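Local coordinates for protein tannase (Lactobacillus plantarum, PDB 4J0K) that hydrolyses the galloyl ester bonds of tannins as a tannin acyl hydrolase, probably through the serine-esterase chemistry of the alpha/beta-hydrolase fold, at residues G162-G167 with A203-H208; I427-A432 with F444-D449. All blocks are in the same frame, centred on the assembly; numbering follows the deposited sequence. Where two conformers were deposited one is given.

Contact 1 (G162-G167 with A203-H208); sequences GTSAGG and AYCPIH. With EGR (ethyl 3,4,5-trihydroxybenzoate), chain C.
Ile207 lies beneath the turn at Ser164: its CG1 branch approaches the serine backbone, 3.9 Å from Ser164 CA, while its CG2 branch, anti to the backbone N, leans on the trihydroxyphenyl end of bound ethyl gallate, 3.5 Å from EGR O09. The two backbones are tied on both sides of Thr163. Tyr204 N donates an almost straight bond (175°) to Gly162 O, and Ser164 N donates to Tyr204 O at 2.8 Å; farther on, Ile207 N makes a weak bond to Ser164 O. Cys205 turns SG into the space between its own N and carbonyl carbon, which brings the sulfur within 3.8 Å of Thr163 CG2. The Tyr204 hydroxyl is hydrogen-bonded to Asp457, outside the two segments. Gly167 presents only backbone to Tyr204 and Pro206, where a side chain would run into Tyr204 O. The Gly-Thr-Ser-Ala-Gly sequence, with Ser164 at phi 61°, psi -123° just before helix 165-175, fits the strained nucleophile elbow of alpha/beta-hydrolases. In the conformer given, Ser164 OG is hydrogen-bonded to the ester oxygen EGR O03 at 2.9 Å, and Ala165 N points a long, weak bond (3.4 Å) at the carbonyl EGR O05. With His452 also hydrogen-bonded to the ligand, this geometry is consistent with Ser164 as nucleophile and the Ala165 amide as part of an oxyanion hole.

Contact 2 (I427-A432 with F444-D449); sequences IPIILA and FALPWD
Phe444 meets three residues of helix 426-437 with different parts of its ring. Ala432 CB sits over one face, offset toward the rim and 4.0 Å from the ring centroid, a CH-pi contact. Pro428 CB comes in at the edge, near the ring plane, 3.6 Å from Phe444 CE1. Ile429 CG1 reaches the far end of the ring at 3.7 Å from Phe444 CZ, its side chain crossing that of Phe444 at about a right angle. With CG anti to the backbone N (chi1 -179°), the phenyl group extends from the strand to the helix. Replacing the ring of Phe444 with the methyl of an alanine is likely to open a gap between strand and helix, leaving Pro428, Ile429 and Ala432 without the ring they share. These elements belong to the beta-alpha-beta unit formed by strand 411-415, helix 426-437 and strand 441-445, the last strand being at an edge of the main sheet. Beyond the ring, Leu446 makes a looser apolar contact, its CD1 4.5 Å from Ile429 CD1. Within the helix, the bond from Ala432 N to Pro428 O holds two of the ring's neighbours one turn apart. Leu300 of helix 292-309 touches both Phe444 and Ile429, and Ile414 of the adjoining strand packs against Phe444.

Overall arrangement
Both contacts are buried and reach the same mixed sheet, but they differ in depth and chemistry. Contact 1 lies about 2 Å from the chain centre, at the ends of strands 158-161 and 200-204, where backbone hydrogen bonds shape a ligand-binding turn. Contact 2 is centred about 12 Å from the chain centre, toward the edge strand 441-445, and joins helix to strand through apolar side chains. Strand 411-415 lies between strands 200-204 and 441-445 in the sheet. The two contacts, with centres 11 Å apart, meet at His208: its CE1 lies 3.3 Å from Ile427 CG2, and its NE2 packs against Leu431 CB.

Contact 1 (G162-G167 with A203-H208)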
loop_
_atom_site.group_PDB
_atom_site.type_symbol
_atom_site.label_atom_id
_atom_site.label_comp_id
_atom_site.label_asym_id
_atom_site.label_seq_id
_atom_site.Cartn_x
_atom_site.Cartn_y
_atom_site.Cartn_z
ATOM N N GLY A 162 4.019 1.233 3.923
ATOM C CA GLY A 162 2.780 0.615 4.347
ATOM C C GLY A 162 2.593 -0.755 3.724
ATOM O O GLY A 162 3.243 -1.103 2.729
ATOM N N THR A 163 1.694 -1.529 4.325
ATOM C CA THR A 163 1.402 -2.881 3.886
ATOM C C THR A 163 -0.078 -3.010 3.531
ATOM O O THR A 163 -0.939 -2.508 4.256
ATOM C CB THR A 163 1.751 -3.885 4.992
ATOM O OG1 THR A 163 3.174 -3.998 5.093
ATOM C CG2 THR A 163 1.161 -5.250 4.682
ATOM N N SER A 164 -0.372 -3.688 2.423
ATOM C CA SER A 164 -1.757 -3.909 1.994
ATOM C C SER A 164 -2.464 -2.588 1.721
ATOM O O SER A 164 -2.007 -1.780 0.902
ATOM C CB SER A 164 -2.541 -4.680 3.059
ATOM O OG SER A 164 -1.753 -5.688 3.666
ATOM N N ALA A 165 -3.581 -2.378 2.417
ATOM C CA ALA A 165 -4.330 -1.126 2.314
ATOM C C ALA A 165 -3.381 0.012 2.636
ATOM O O ALA A 165 -3.460 1.098 2.036
ATOM C CB ALA A 165 -5.510 -1.118 3.275
ATOM N N GLY A 166 -2.487 -0.253 3.591
ATOM C CA GLY A 166 -1.418 0.662 3.959
ATOM C C GLY A 166 -0.447 0.839 2.806
ATOM O O GLY A 166 0.101 1.942 2.622
ATOM N N GLY A 167 -0.232 -0.233 2.033
ATOM C CA GLY A 167 0.604 -0.158 0.845
ATOM C C GLY A 167 -0.027 0.729 -0.224
ATOM O O GLY A 167 0.642 1.579 -0.836
ATOM N N ALA A 203 6.100 0.215 -0.719
ATOM C CA ALA A 203 4.775 -0.389 -0.591
ATOM C C ALA A 203 4.800 -1.914 -0.652
ATOM O O ALA A 203 5.322 -2.500 -1.593
ATOM C CB ALA A 203 3.812 0.189 -1.628
ATOM N N TYR A 204 4.241 -2.546 0.376
ATOM C CA TYR A 204 4.117 -3.995 0.423
ATOM C C TYR A 204 2.700 -4.395 0.067
ATOM O O TYR A 204 1.735 -3.856 0.610
ATOM C CB TYR A 204 4.499 -4.519 1.805
ATOM C CG TYR A 204 5.945 -4.240 2.138
ATOM C CD1 TYR A 204 6.309 -3.121 2.872
ATOM C CD2 TYR A 204 6.955 -5.084 1.683
ATOM C CE1 TYR A 204 7.628 -2.852 3.160
ATOM C CE2 TYR A 204 8.277 -4.828 1.968
ATOM C CZ TYR A 204 8.606 -3.709 2.706
ATOM O OH TYR A 204 9.931 -3.449 2.999
ATOM N N CYS A 205 2.587 -5.320 -0.874
ATOM C CA CYS A 205 1.295 -5.803 -1.351
ATOM C C CYS A 205 0.186 -4.758 -1.324
ATOM O O CYS A 205 -0.827 -4.952 -0.658
ATOM C CB CYS A 205 0.862 -7.056 -0.569
ATOM S SG CYS A 205 0.988 -6.912 1.239
ATOM N N PRO A 206 0.363 -3.661 -2.079
ATOM C CA PRO A 206 -0.647 -2.605 -2.139
ATOM C C PRO A 206 -1.974 -3.115 -2.716
ATOM O O PRO A 206 -2.040 -3.495 -3.890
ATOM C CB PRO A 206 -0.020 -1.562 -3.084
ATOM C CG PRO A 206 0.984 -2.325 -3.890
ATOM C CD PRO A 206 1.505 -3.399 -2.972
ATOM N N ILE A 207 -3.016 -3.112 -1.889
ATOM C CA ILE A 207 -4.355 -3.468 -2.331
ATOM C C ILE A 207 -4.988 -2.236 -2.954
ATOM O O ILE A 207 -5.727 -1.489 -2.295
ATOM C CB ILE A 207 -5.213 -3.977 -1.157
ATOM C CG1 ILE A 207 -4.515 -5.159 -0.489
ATOM C CG2 ILE A 207 -6.599 -4.382 -1.638
ATOM C CD1 ILE A 207 -4.152 -6.271 -1.462
ATOM N N HIS A 208 -4.673 -2.012 -4.228
ATOM C CA HIS A 208 -5.142 -0.838 -4.938
ATOM C C HIS A 208 -5.742 -1.221 -6.287
ATOM O O HIS A 208 -5.950 -2.406 -6.581
ATOM C CB HIS A 208 -3.984 0.115 -5.171
ATOM C CG HIS A 208 -3.062 -0.328 -6.258
ATOM N ND1 HIS A 208 -2.253 -1.441 -6.137
ATOM C CD2 HIS A 208 -2.819 0.180 -7.494
ATOM C CE1 HIS A 208 -1.552 -1.594 -7.250
ATOM N NE2 HIS A 208 -1.870 -0.624 -8.083
HETATM C C01 EGR C . -5.636 -8.434 5.817
HETATM C C02 EGR C . -4.435 -7.547 5.711
HETATM O O03 EGR C . -4.300 -6.782 4.567
HETATM C C04 EGR C . -5.228 -5.799 4.305
HETATM O O05 EGR C . -4.977 -4.624 4.569
HETATM C C06 EGR C . -6.201 -6.051 3.206
HETATM C C07 EGR C . -6.948 -4.989 2.729
HETATM C C08 EGR C . -7.865 -5.190 1.710
HETATM O O09 EGR C . -8.610 -4.125 1.241
HETATM C C10 EGR C . -8.020 -6.467 1.169
HETATM O O11 EGR C . -8.926 -6.685 0.153
HETATM C C12 EGR C . -7.264 -7.530 1.649
HETATM O O13 EGR C . -7.430 -8.787 1.097
HETATM C C14 EGR C . -6.349 -7.324 2.674
#

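Contact 2 (I427-A432 with F444-D449)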
loop_
_atom_site.group_PDB
_atom_site.type_symbol
_atom_site.label_atom_id
_atom_site.label_comp_id
_atom_site.label_asym_id
_atom_site.label_seq_id
_atom_site.Cartn_x
_atom_site.Cartn_y
_atom_site.Cartn_z
ATOM N N ILE A 427 -1.896 -6.993 -10.303
ATOM C CA ILE A 427 -2.155 -5.661 -9.760
ATOM C C ILE A 427 -0.869 -4.883 -9.450
ATOM O O ILE A 427 -0.689 -3.753 -9.938
ATOM C CB ILE A 427 -3.067 -5.727 -8.516
ATOM C CG1 ILE A 427 -4.424 -6.338 -8.890
ATOM C CG2 ILE A 427 -3.243 -4.345 -7.898
ATOM C CD1 ILE A 427 -5.131 -5.599 -9.999
ATOM N N PRO A 428 0.027 -5.471 -8.636
ATOM C CA PRO A 428 1.319 -4.815 -8.393
ATOM C C PRO A 428 2.171 -4.742 -9.653
ATOM O O PRO A 428 2.971 -3.817 -9.789
ATOM C CB PRO A 428 1.999 -5.729 -7.362
ATOM C CG PRO A 428 1.322 -7.058 -7.512
ATOM C CD PRO A 428 -0.104 -6.733 -7.879
ATOM N N ILE A 429 2.005 -5.705 -10.558
ATOM C CA ILE A 429 2.809 -5.749 -11.774
ATOM C C ILE A 429 2.433 -4.626 -12.745
ATOM O O ILE A 429 3.308 -3.973 -13.340
ATOM C CB ILE A 429 2.731 -7.126 -12.451
ATOM C CG1 ILE A 429 3.347 -8.190 -11.531
ATOM C CG2 ILE A 429 3.475 -7.120 -13.803
ATOM C CD1 ILE A 429 3.185 -9.596 -12.032
ATOM N N ILE A 430 1.131 -4.390 -12.889
ATOM C CA ILE A 430 0.655 -3.273 -13.695
ATOM C C ILE A 430 1.209 -1.963 -13.150
ATOM O O ILE A 430 1.713 -1.129 -13.910
ATOM C CB ILE A 430 -0.866 -3.214 -13.695
ATOM C CG1 ILE A 430 -1.422 -4.376 -14.517
ATOM C CG2 ILE A 430 -1.348 -1.851 -14.217
ATOM C CD1 ILE A 430 -2.945 -4.509 -14.455
ATOM N N LEU A 431 1.110 -1.778 -11.835
ATOM C CA LEU A 431 1.663 -0.585 -11.202
ATOM C C LEU A 431 3.154 -0.435 -11.513
ATOM O O LEU A 431 3.612 0.650 -11.883
ATOM C CB LEU A 431 1.416 -0.606 -9.688
ATOM C CG LEU A 431 2.052 0.485 -8.826
ATOM C CD1 LEU A 431 1.739 1.902 -9.323
ATOM C CD2 LEU A 431 1.618 0.325 -7.375
ATOM N N ALA A 432 3.913 -1.519 -11.381
ATOM C CA ALA A 432 5.351 -1.418 -11.602
ATOM C C ALA A 432 5.657 -1.055 -13.050
ATOM O O ALA A 432 6.550 -0.240 -13.309
ATOM C CB ALA A 432 6.077 -2.702 -11.194
ATOM N N PHE A 444 11.098 -3.565 -8.194
ATOM C CA PHE A 444 9.954 -4.458 -7.995
ATOM C C PHE A 444 10.370 -5.913 -7.817
ATOM O O PHE A 444 11.399 -6.353 -8.353
ATOM C CB PHE A 444 8.955 -4.319 -9.152
ATOM C CG PHE A 444 7.723 -5.191 -9.014
ATOM C CD1 PHE A 444 6.707 -4.849 -8.127
ATOM C CD2 PHE A 444 7.572 -6.343 -9.787
ATOM C CE1 PHE A 444 5.568 -5.646 -8.002
ATOM C CE2 PHE A 444 6.436 -7.145 -9.664
ATOM C CZ PHE A 444 5.436 -6.796 -8.774
ATOM N N ALA A 445 9.578 -6.659 -7.048
ATOM C CA ALA A 445 9.828 -8.092 -6.884
ATOM C C ALA A 445 8.664 -8.810 -6.217
ATOM O O ALA A 445 7.906 -8.201 -5.452
ATOM C CB ALA A 445 11.106 -8.319 -6.094
ATOM N N LEU A 446 8.526 -10.099 -6.524
ATOM C CA LEU A 446 7.581 -10.971 -5.827
ATOM C C LEU A 446 8.384 -11.956 -4.967
ATOM O O LEU A 446 8.716 -13.065 -5.416
ATOM C CB LEU A 446 6.721 -11.750 -6.824
ATOM C CG LEU A 446 6.036 -10.987 -7.959
ATOM C CD1 LEU A 446 5.375 -11.953 -8.932
ATOM C CD2 LEU A 446 5.013 -9.987 -7.403
ATOM N N PRO A 447 8.720 -11.552 -3.733
ATOM C CA PRO A 447 9.566 -12.366 -2.845
ATOM C C PRO A 447 9.042 -13.792 -2.636
ATOM O O PRO A 447 7.866 -13.960 -2.275
ATOM C CB PRO A 447 9.538 -11.578 -1.522
ATOM C CG PRO A 447 9.288 -10.148 -1.945
ATOM C CD PRO A 447 8.348 -10.260 -3.127
ATOM N N TRP A 448 9.904 -14.790 -2.851
ATOM C CA TRP A 448 9.505 -16.202 -2.805
ATOM C C TRP A 448 8.808 -16.624 -1.507
ATOM O O TRP A 448 9.251 -16.291 -0.417
ATOM C CB TRP A 448 10.713 -17.138 -3.064
ATOM C CG TRP A 448 10.366 -18.594 -2.821
ATOM C CD1 TRP A 448 10.603 -19.316 -1.681
ATOM C CD2 TRP A 448 9.678 -19.483 -3.717
ATOM N NE1 TRP A 448 10.122 -20.600 -1.821
ATOM C CE2 TRP A 448 9.548 -20.725 -3.059
ATOM C CE3 TRP A 448 9.170 -19.351 -5.015
ATOM C CZ2 TRP A 448 8.924 -21.823 -3.652
ATOM C CZ3 TRP A 448 8.553 -20.440 -5.600
ATOM C CH2 TRP A 448 8.438 -21.663 -4.920
ATOM N N ASP A 449 7.725 -17.377 -1.645
ATOM C CA ASP A 449 7.007 -17.956 -0.512
ATOM C C ASP A 449 6.660 -16.944 0.569
ATOM O O ASP A 449 6.532 -17.293 1.744
ATOM C CB ASP A 449 7.799 -19.112 0.100
ATOM C CG ASP A 449 6.922 -20.034 0.948
ATOM O OD1 ASP A 449 5.675 -20.057 0.749
ATOM O OD2 ASP A 449 7.483 -20.733 1.813
#